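Local coordinates for lectin (Trichosanthes anguina, PDB 4HR6), which is probably a carbohydrate-binding, nontoxic three-chain relative of type II RIPs, this chain being part of the counterpart of their ribosome-inactivating chain, at residues A19-Y30 / A44-F53. Sequence-based numbering, arbitrary orientation.
Sequences AIDVEDMVAVAY and APQLAFHTLF
Val28, on the second strand of a β-hairpin in the mixed N-terminal sheet of the ribosome-inactivating-protein fold, packs against the short helix 46-51 and the residues flanking it, which lie across one face of that sheet. The contact is almost wholly apolar, and no hydrogen bond crosses it. The two methyls of Val28 part company: CG1, beside its backbone N, meets CD of Pro45 at 3.7 Å, whereas CG2 turns to Leu52, 4.0 Å from its CD1, and the leucine side chain crosses the valine at about a right angle. The same CD1 of Leu52 lies 3.8 Å from CB of Ala19, so that one methyl bridges both strands of the hairpin. Phe3 and Leu5 of strand 3-9 extend this apolar layer, touching Leu52 and Ala19 respectively.

The polar element sits at the hairpin turn. Asp21 OD1 accepts the backbone N of Glu23 at 3.0 Å in an Asx turn, from above the carboxylate plane, and also forms a salt bridge with Arg2; OD2 passes 3.5 Å from CG of Pro45. Met25 and Val26 opposite Asp21 make a G1 bulge.

Aromatic packing closes the other end. The ring of Phe53 has its CG anti to the carbonyl carbon and beside the backbone N (chi1 -50°) and reaches the hairpin, where CB of Ala29 meets its edge in the ring plane, 4.0 Å from CE2.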
ATOM      1  N   ALA B  19       1.366 -26.996  -3.489  1.00 31.22           N
ATOM      2  CA  ALA B  19       0.370 -26.667  -4.508  1.00 32.85           C
ATOM      3  C   ALA B  19      -0.586 -25.604  -3.989  1.00 31.71           C
ATOM      4  O   ALA B  19      -1.077 -25.687  -2.867  1.00 32.44           O
ATOM      5  CB  ALA B  19      -0.403 -27.915  -4.935  1.00 31.88           C
ATOM      6  N   ILE B  20      -0.826 -24.604  -4.820  1.00 33.64           N
ATOM      7  CA  ILE B  20      -1.571 -23.418  -4.432  1.00 35.80           C
ATOM      8  C   ILE B  20      -2.727 -23.224  -5.392  1.00 32.60           C
ATOM      9  O   ILE B  20      -2.530 -23.237  -6.598  1.00 31.80           O
ATOM     10  CB  ILE B  20      -0.672 -22.159  -4.480  1.00 39.08           C
ATOM     11  CG1 ILE B  20       0.130 -22.021  -3.191  1.00 43.07           C
ATOM     12  CG2 ILE B  20      -1.495 -20.894  -4.646  1.00 38.99           C
ATOM     13  CD1 ILE B  20       1.300 -22.951  -3.093  1.00 45.92           C
ATOM     14  N   ASP B  21      -3.919 -23.044  -4.835  1.00 31.35           N
ATOM     15  CA  ASP B  21      -5.131 -22.742  -5.591  1.00 31.79           C
ATOM     16  C   ASP B  21      -5.062 -21.275  -5.996  1.00 31.44           C
ATOM     17  O   ASP B  21      -5.074 -20.425  -5.134  1.00 31.58           O
ATOM     18  CB  ASP B  21      -6.337 -22.984  -4.682  1.00 34.65           C
ATOM     19  CG  ASP B  21      -7.686 -22.910  -5.421  1.00 38.12           C
ATOM     20  OD1 ASP B  21      -7.767 -22.329  -6.520  1.00 38.96           O
ATOM     21  OD2 ASP B  21      -8.680 -23.438  -4.876  1.00 39.88           O
ATOM     22  N   VAL B  22      -4.977 -20.964  -7.287  1.00 32.29           N
ATOM     23  CA  VAL B  22      -4.853 -19.553  -7.716  1.00 35.72           C
ATOM     24  C   VAL B  22      -6.143 -18.757  -7.512  1.00 37.01           C
ATOM     25  O   VAL B  22      -6.122 -17.539  -7.477  1.00 38.00           O
ATOM     26  CB  VAL B  22      -4.392 -19.411  -9.187  1.00 38.63           C
ATOM     27  CG1 VAL B  22      -3.141 -20.250  -9.432  1.00 43.23           C
ATOM     28  CG2 VAL B  22      -5.486 -19.824 -10.161  1.00 39.12           C
ATOM     29  N   GLU B  23      -7.259 -19.452  -7.341  1.00 38.98           N
ATOM     30  CA  GLU B  23      -8.530 -18.792  -7.164  1.00 41.72           C
ATOM     31  C   GLU B  23      -8.708 -18.163  -5.766  1.00 42.63           C
ATOM     32  O   GLU B  23      -9.301 -17.094  -5.660  1.00 45.26           O
ATOM     33  CB  GLU B  23      -9.660 -19.770  -7.475  1.00 44.65           C
ATOM     34  CG  GLU B  23     -10.865 -19.088  -8.074  1.00 49.97           C
ATOM     35  CD  GLU B  23     -11.909 -20.073  -8.533  1.00 50.94           C
ATOM     36  OE1 GLU B  23     -12.970 -20.142  -7.870  1.00 60.19           O
ATOM     37  OE2 GLU B  23     -11.655 -20.771  -9.541  1.00 45.35           O
ATOM     38  N   ASP B  24      -8.202 -18.821  -4.720  1.00 40.73           N
ATOM     39  CA  ASP B  24      -8.276 -18.328  -3.333  1.00 39.76           C
ATOM     40  C   ASP B  24      -6.893 -17.967  -2.793  1.00 38.95           C
ATOM     41  O   ASP B  24      -6.758 -17.474  -1.674  1.00 40.04           O
ATOM     42  CB  ASP B  24      -8.874 -19.400  -2.408  1.00 43.01           C
ATOM     43  CG  ASP B  24     -10.334 -19.754  -2.746  1.00 48.48           C
ATOM     44  OD1 ASP B  24     -11.071 -18.937  -3.339  1.00 54.59           O
ATOM     45  OD2 ASP B  24     -10.755 -20.868  -2.399  1.00 51.32           O
ATOM     46  N   MET B  25      -5.863 -18.227  -3.581  1.00 35.28           N
ATOM     47  CA  MET B  25      -4.491 -18.132  -3.121  1.00 36.85           C
ATOM     48  C   MET B  25      -4.268 -18.775  -1.748  1.00 35.79           C
ATOM     49  O   MET B  25      -3.767 -18.143  -0.815  1.00 35.61           O
ATOM     50  CB  MET B  25      -3.983 -16.681  -3.152  1.00 40.40           C
ATOM     51  CG  MET B  25      -2.477 -16.634  -3.449  1.00 42.11           C
ATOM     52  SD  MET B  25      -1.792 -14.981  -3.401  1.00 52.51           S
ATOM     53  CE  MET B  25      -0.051 -15.380  -3.256  1.00 49.53           C
ATOM     54  N   VAL B  26      -4.654 -20.041  -1.642  1.00 32.54           N
ATOM     55  CA  VAL B  26      -4.371 -20.823  -0.453  1.00 32.51           C
ATOM     56  C   VAL B  26      -3.585 -22.060  -0.853  1.00 31.62           C
ATOM     57  O   VAL B  26      -3.727 -22.566  -1.972  1.00 30.44           O
ATOM     58  CB  VAL B  26      -5.642 -21.279   0.293  1.00 34.43           C
ATOM     59  CG1 VAL B  26      -6.347 -20.084   0.921  1.00 35.26           C
ATOM     60  CG2 VAL B  26      -6.586 -22.051  -0.639  1.00 34.28           C
ATOM     61  N   ALA B  27      -2.782 -22.544   0.084  1.00 28.23           N
ATOM     62  CA  ALA B  27      -2.117 -23.820  -0.055  1.00 28.87           C
ATOM     63  C   ALA B  27      -3.141 -24.937   0.096  1.00 25.84           C
ATOM     64  O   ALA B  27      -3.938 -24.910   0.998  1.00 27.36           O
ATOM     65  CB  ALA B  27      -1.037 -23.951   1.000  1.00 28.75           C
ATOM     66  N   VAL B  28      -3.128 -25.903  -0.802  1.00 27.56           N
ATOM     67  CA  VAL B  28      -4.088 -27.017  -0.730  1.00 27.66           C
ATOM     68  C   VAL B  28      -3.470 -28.392  -0.494  1.00 25.77           C
ATOM     69  O   VAL B  28      -4.148 -29.299  -0.018  1.00 26.94           O
ATOM     70  CB  VAL B  28      -4.978 -27.094  -1.996  1.00 27.84           C
ATOM     71  CG1 VAL B  28      -5.718 -25.797  -2.199  1.00 29.30           C
ATOM     72  CG2 VAL B  28      -4.177 -27.426  -3.231  1.00 30.94           C
ATOM     73  N   ALA B  29      -2.223 -28.573  -0.897  1.00 26.74           N
ATOM     74  CA  ALA B  29      -1.572 -29.860  -0.787  1.00 27.76           C
ATOM     75  C   ALA B  29      -0.078 -29.710  -0.931  1.00 27.79           C
ATOM     76  O   ALA B  29       0.404 -28.690  -1.426  1.00 27.05           O
ATOM     77  CB  ALA B  29      -2.071 -30.792  -1.886  1.00 30.20           C
ATOM     78  N   TYR B  30       0.655 -30.734  -0.505  1.00 27.83           N
ATOM     79  CA  TYR B  30       2.079 -30.815  -0.831  1.00 28.99           C
ATOM     80  C   TYR B  30       2.530 -32.256  -0.972  1.00 29.66           C
ATOM     81  O   TYR B  30       1.855 -33.173  -0.505  1.00 28.65           O
ATOM     82  CB  TYR B  30       2.953 -30.113   0.228  1.00 27.52           C
ATOM     83  CG  TYR B  30       3.306 -30.947   1.446  1.00 26.62           C
ATOM     84  CD1 TYR B  30       4.544 -31.597   1.548  1.00 28.07           C
ATOM     85  CD2 TYR B  30       2.426 -31.073   2.490  1.00 27.12           C
ATOM     86  CE1 TYR B  30       4.876 -32.343   2.668  1.00 26.60           C
ATOM     87  CE2 TYR B  30       2.733 -31.825   3.604  1.00 27.12           C
ATOM     88  CZ  TYR B  30       3.961 -32.450   3.686  1.00 26.86           C
ATOM     89  OH  TYR B  30       4.251 -33.179   4.794  1.00 27.28           O
ATOM     90  N   ALA B  44      -9.333 -28.814   1.090  1.00 30.24           N
ATOM     91  CA  ALA B  44      -8.885 -28.667  -0.295  1.00 30.61           C
ATOM     92  C   ALA B  44     -10.081 -28.859  -1.216  1.00 31.42           C
ATOM     93  O   ALA B  44     -10.932 -29.725  -0.952  1.00 29.14           O
ATOM     94  CB  ALA B  44      -7.824 -29.685  -0.651  1.00 29.84           C
ATOM     95  N   PRO B  45     -10.142 -28.078  -2.307  1.00 33.41           N
ATOM     96  CA  PRO B  45     -11.240 -28.251  -3.256  1.00 33.70           C
ATOM     97  C   PRO B  45     -11.220 -29.634  -3.921  1.00 35.32           C
ATOM     98  O   PRO B  45     -10.152 -30.252  -4.091  1.00 32.07           O
ATOM     99  CB  PRO B  45     -11.021 -27.135  -4.280  1.00 33.66           C
ATOM    100  CG  PRO B  45      -9.615 -26.681  -4.107  1.00 34.57           C
ATOM    101  CD  PRO B  45      -9.115 -27.128  -2.772  1.00 33.29           C
ATOM    102  N   GLN B  46     -12.405 -30.112  -4.291  1.00 34.81           N
ATOM    103  CA  GLN B  46     -12.574 -31.459  -4.848  1.00 36.51           C
ATOM    104  C   GLN B  46     -11.691 -31.710  -6.068  1.00 36.83           C
ATOM    105  O   GLN B  46     -11.102 -32.778  -6.233  1.00 38.27           O
ATOM    106  CB  GLN B  46     -14.025 -31.660  -5.274  1.00 38.24           C
ATOM    107  CG  GLN B  46     -14.989 -31.865  -4.142  1.00 39.18           C
ATOM    108  CD  GLN B  46     -16.309 -32.456  -4.617  1.00 40.21           C
ATOM    109  OE1 GLN B  46     -17.233 -31.733  -4.999  1.00 38.39           O
ATOM    110  NE2 GLN B  46     -16.402 -33.767  -4.580  1.00 40.24           N
ATOM    111  N   LEU B  47     -11.607 -30.700  -6.918  1.00 35.46           N
ATOM    112  CA  LEU B  47     -10.820 -30.766  -8.109  1.00 38.12           C
ATOM    113  C   LEU B  47      -9.329 -31.014  -7.826  1.00 36.54           C
ATOM    114  O   LEU B  47      -8.639 -31.586  -8.666  1.00 33.03           O
ATOM    115  CB  LEU B  47     -10.987 -29.456  -8.877  1.00 42.80           C
ATOM    116  CG  LEU B  47     -10.341 -29.404 -10.259  1.00 46.53           C
ATOM    117  CD1 LEU B  47     -11.202 -30.177 -11.243  1.00 49.09           C
ATOM    118  CD2 LEU B  47     -10.173 -27.964 -10.708  1.00 49.33           C
ATOM    119  N   ALA B  48      -8.838 -30.551  -6.671  1.00 33.35           N
ATOM    120  CA  ALA B  48      -7.452 -30.796  -6.274  1.00 33.76           C
ATOM    121  C   ALA B  48      -7.151 -32.291  -6.196  1.00 31.76           C
ATOM    122  O   ALA B  48      -6.093 -32.730  -6.641  1.00 30.69           O
ATOM    123  CB  ALA B  48      -7.135 -30.134  -4.939  1.00 33.28           C
ATOM    124  N   PHE B  49      -8.071 -33.065  -5.629  1.00 31.23           N
ATOM    125  CA  PHE B  49      -7.839 -34.508  -5.488  1.00 35.11           C
ATOM    126  C   PHE B  49      -7.805 -35.234  -6.824  1.00 36.97           C
ATOM    127  O   PHE B  49      -7.189 -36.294  -6.929  1.00 38.41           O
ATOM    128  CB  PHE B  49      -8.903 -35.159  -4.622  1.00 33.12           C
ATOM    129  CG  PHE B  49      -8.868 -34.713  -3.212  1.00 34.56           C
ATOM    130  CD1 PHE B  49      -9.649 -33.662  -2.790  1.00 35.19           C
ATOM    131  CD2 PHE B  49      -8.033 -35.335  -2.299  1.00 36.27           C
ATOM    132  CE1 PHE B  49      -9.613 -33.243  -1.476  1.00 35.71           C
ATOM    133  CE2 PHE B  49      -8.002 -34.931  -0.984  1.00 34.68           C
ATOM    134  CZ  PHE B  49      -8.785 -33.877  -0.575  1.00 34.71           C
ATOM    135  N   HIS B  50      -8.487 -34.673  -7.821  1.00 39.14           N
ATOM    136  CA  HIS B  50      -8.657 -35.328  -9.102  1.00 42.36           C
ATOM    137  C   HIS B  50      -7.551 -34.969 -10.041  1.00 42.11           C
ATOM    138  O   HIS B  50      -7.309 -35.699 -10.974  1.00 44.62           O
ATOM    139  CB  HIS B  50     -10.025 -35.003  -9.719  1.00 44.98           C
ATOM    140  CG  HIS B  50     -11.151 -35.736  -9.062  1.00 50.24           C
ATOM    141  ND1 HIS B  50     -11.879 -35.202  -8.022  1.00 53.37           N
ATOM    142  CD2 HIS B  50     -11.640 -36.983  -9.262  1.00 52.48           C
ATOM    143  CE1 HIS B  50     -12.780 -36.080  -7.618  1.00 54.89           C
ATOM    144  NE2 HIS B  50     -12.659 -37.169  -8.358  1.00 55.30           N
ATOM    145  N   THR B  51      -6.860 -33.868  -9.782  1.00 40.73           N
ATOM    146  CA  THR B  51      -5.848 -33.390 -10.697  1.00 40.21           C
ATOM    147  C   THR B  51      -4.443 -33.329 -10.117  1.00 39.47           C
ATOM    148  O   THR B  51      -3.504 -33.252 -10.887  1.00 41.23           O
ATOM    149  CB  THR B  51      -6.205 -31.987 -11.251  1.00 43.20           C
ATOM    150  OG1 THR B  51      -6.464 -31.101 -10.173  1.00 43.79           O
ATOM    151  CG2 THR B  51      -7.452 -32.037 -12.126  1.00 44.98           C
ATOM    152  N   LEU B  52      -4.270 -33.343  -8.791  1.00 37.97           N
ATOM    153  CA  LEU B  52      -2.919 -33.211  -8.227  1.00 37.08           C
ATOM    154  C   LEU B  52      -2.433 -34.489  -7.586  1.00 32.29           C
ATOM    155  O   LEU B  52      -3.151 -35.122  -6.835  1.00 30.30           O
ATOM    156  CB  LEU B  52      -2.867 -32.124  -7.156  1.00 38.68           C
ATOM    157  CG  LEU B  52      -3.163 -30.690  -7.562  1.00 40.34           C
ATOM    158  CD1 LEU B  52      -3.368 -29.843  -6.312  1.00 40.26           C
ATOM    159  CD2 LEU B  52      -2.036 -30.151  -8.424  1.00 41.53           C
ATOM    160  N   PHE B  53      -1.177 -34.813  -7.844  1.00 33.50           N
ATOM    161  CA  PHE B  53      -0.486 -35.912  -7.180  1.00 34.14           C
ATOM    162  C   PHE B  53      -1.290 -37.201  -7.279  1.00 34.46           C
ATOM    163  O   PHE B  53      -1.420 -37.948  -6.317  1.00 36.00           O
ATOM    164  CB  PHE B  53      -0.162 -35.550  -5.720  1.00 33.79           C
ATOM    165  CG  PHE B  53       0.521 -34.212  -5.559  1.00 34.47           C
ATOM    166  CD1 PHE B  53       1.626 -33.869  -6.329  1.00 36.37           C
ATOM    167  CD2 PHE B  53       0.047 -33.278  -4.643  1.00 33.57           C
ATOM    168  CE1 PHE B  53       2.236 -32.633  -6.190  1.00 35.30           C
ATOM    169  CE2 PHE B  53       0.660 -32.046  -4.506  1.00 33.32           C
ATOM    170  CZ  PHE B  53       1.750 -31.724  -5.275  1.00 33.62           C
TER